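PDB 7EV5: Lactamase_B domain-containing protein from Bacillus lehensis G1, which probably acts as a zinc-dependent hydrolase of the metallo-beta-lactamase fold, resembling both B3 beta-lactamases and glyoxalase II, with dual activity. Local coordinates for residues F27-D32 against I50-A55. Numbering follows the deposited sequence.
With ZN (zinc ion), chain B.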
loop_
_atom_site.group_PDB
_atom_site.type_symbol
_atom_site.label_atom_id
_atom_site.label_comp_id
_atom_site.label_asym_id
_atom_site.label_seq_id
_atom_site.Cartn_x
_atom_site.Cartn_y
_atom_site.Cartn_z
ATOM N N PHE A 27 -2.609 -6.085 -1.463
ATOM C CA PHE A 27 -2.200 -4.778 -0.957
ATOM C C PHE A 27 -3.240 -3.740 -1.334
ATOM O O PHE A 27 -3.673 -3.689 -2.488
ATOM C CB PHE A 27 -0.865 -4.348 -1.569
ATOM C CG PHE A 27 0.270 -5.248 -1.217
ATOM C CD1 PHE A 27 1.084 -4.974 -0.135
ATOM C CD2 PHE A 27 0.506 -6.394 -1.952
ATOM C CE1 PHE A 27 2.125 -5.820 0.193
ATOM C CE2 PHE A 27 1.539 -7.252 -1.622
ATOM C CZ PHE A 27 2.352 -6.958 -0.554
ATOM N N ASP A 28 -3.623 -2.913 -0.367
ATOM C CA ASP A 28 -4.400 -1.704 -0.613
ATOM C C ASP A 28 -5.643 -1.891 -1.486
ATOM O O ASP A 28 -5.752 -1.278 -2.555
ATOM C CB ASP A 28 -3.514 -0.608 -1.198
ATOM C CG ASP A 28 -2.437 -0.133 -0.245
ATOM O OD1 ASP A 28 -2.309 -0.676 0.870
ATOM O OD2 ASP A 28 -1.692 0.804 -0.618
ATOM N N PRO A 29 -6.594 -2.731 -1.068
ATOM C CA PRO A 29 -7.863 -2.852 -1.800
ATOM C C PRO A 29 -8.762 -1.647 -1.552
ATOM O O PRO A 29 -9.471 -1.587 -0.542
ATOM C CB PRO A 29 -8.457 -4.145 -1.232
ATOM C CG PRO A 29 -7.969 -4.199 0.180
ATOM C CD PRO A 29 -6.612 -3.497 0.191
ATOM N N GLY A 30 -8.719 -0.680 -2.469
ATOM C CA GLY A 30 -9.202 0.654 -2.176
ATOM C C GLY A 30 -10.630 0.968 -2.572
ATOM O O GLY A 30 -11.225 1.902 -2.036
ATOM N N GLY A 31 -11.175 0.203 -3.511
ATOM C CA GLY A 31 -12.508 0.454 -4.029
ATOM C C GLY A 31 -12.894 -0.696 -4.926
ATOM O O GLY A 31 -12.159 -1.677 -5.056
ATOM N N ASP A 32 -14.073 -0.567 -5.535
ATOM C CA ASP A 32 -14.580 -1.541 -6.508
ATOM C C ASP A 32 -14.315 -2.974 -6.043
ATOM O O ASP A 32 -13.709 -3.790 -6.744
ATOM C CB ASP A 32 -13.995 -1.267 -7.891
ATOM C CG ASP A 32 -14.802 -1.881 -9.009
ATOM O OD1 ASP A 32 -15.781 -2.610 -8.735
ATOM O OD2 ASP A 32 -14.445 -1.629 -10.175
ATOM N N ILE A 50 -4.473 -9.127 3.893
ATOM C CA ILE A 50 -4.489 -7.778 3.334
ATOM C C ILE A 50 -3.399 -6.991 4.046
ATOM O O ILE A 50 -3.417 -6.876 5.280
ATOM C CB ILE A 50 -5.845 -7.096 3.549
ATOM C CG1 ILE A 50 -6.940 -7.855 2.801
ATOM C CG2 ILE A 50 -5.784 -5.628 3.119
ATOM C CD1 ILE A 50 -8.325 -7.506 3.274
ATOM N N LEU A 51 -2.454 -6.451 3.280
ATOM C CA LEU A 51 -1.397 -5.599 3.807
ATOM C C LEU A 51 -1.674 -4.178 3.340
ATOM O O LEU A 51 -1.801 -3.928 2.138
ATOM C CB LEU A 51 -0.027 -6.060 3.310
ATOM C CG LEU A 51 0.437 -7.477 3.669
ATOM C CD1 LEU A 51 1.902 -7.663 3.313
ATOM C CD2 LEU A 51 0.173 -7.817 5.133
ATOM N N LEU A 52 -1.792 -3.255 4.281
ATOM C CA LEU A 52 -2.078 -1.871 3.941
ATOM C C LEU A 52 -0.806 -1.047 4.040
ATOM O O LEU A 52 -0.135 -1.041 5.082
ATOM C CB LEU A 52 -3.132 -1.294 4.883
ATOM C CG LEU A 52 -4.515 -1.936 4.796
ATOM C CD1 LEU A 52 -5.425 -1.287 5.812
ATOM C CD2 LEU A 52 -5.101 -1.837 3.377
ATOM N N THR A 53 -0.480 -0.337 2.965
ATOM C CA THR A 53 0.622 0.614 3.058
ATOM C C THR A 53 0.263 1.761 3.985
ATOM O O THR A 53 1.129 2.292 4.693
ATOM C CB THR A 53 1.016 1.150 1.674
ATOM O OG1 THR A 53 -0.057 1.927 1.116
ATOM C CG2 THR A 53 1.391 0.019 0.737
ATOM N N HIS A 54 -1.005 2.164 3.976
ATOM C CA HIS A 54 -1.534 3.221 4.827
ATOM C C HIS A 54 -3.052 3.176 4.733
ATOM O O HIS A 54 -3.619 2.414 3.939
ATOM C CB HIS A 54 -0.935 4.612 4.523
ATOM C CG HIS A 54 -1.285 5.202 3.178
ATOM N ND1 HIS A 54 -1.026 4.575 1.977
ATOM C CD2 HIS A 54 -1.792 6.418 2.860
ATOM C CE1 HIS A 54 -1.377 5.373 0.981
ATOM N NE2 HIS A 54 -1.863 6.490 1.490
ATOM N N ALA A 55 -3.708 4.008 5.543
ATOM C CA ALA A 55 -5.147 3.900 5.738
ATOM C C ALA A 55 -5.925 5.078 5.175
ATOM O O ALA A 55 -7.063 5.319 5.593
ATOM C CB ALA A 55 -5.497 3.657 7.206
HETATM ZN ZN ZN B . -2.461 8.274 0.637
HETATM O O HOH W 1 -3.808 8.244 -0.754
#
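The carboxylate of Asp-28 presents both oxygens to Thr-53, each through its syn lone pair. The ring of Phe-27 lies beside Leu-51, and its CE1 meets Leu-51 CD1 obliquely at 3.6 Å. Phe-147 stacks on the same ring. The His-54 ring has Thr-53 CB in plane at its edge. In this metallo-beta-lactamase fold, strand 46-51 leads into the loop bearing His-54, and the loop after its parallel neighbour 23-27 supplies Asp-28. OD1 takes the backbone N-H of Thr-53 at 2.8 Å from N, with an angle of 163° at the hydrogen. OD2 accepts the Thr-53 hydroxyl, with OG1 2.6 Å away. The two bonds fix the rotation of the carboxylate. Phe-27 and Leu-51 form a parallel bridge; beyond it Asp-28 N donates to Leu-51 O at 3.3 Å. Pro-29 CD packs on Ile-50 CG2 and Leu-52 CD2, next to Val-63 of helix 63-70. Asp-28 OD2 is also hydrogen-bonded to His-59, so this second-shell carboxylate reaches ligands of both zincs, His-59 directly and His-54 through Thr-53. Thr-53 OG1, with chi1 65°, sits between its backbone N and carbonyl carbon. His-54 ND1 donates to this OG1 in the ring plane, while NE2 binds zinc at 2.1 Å.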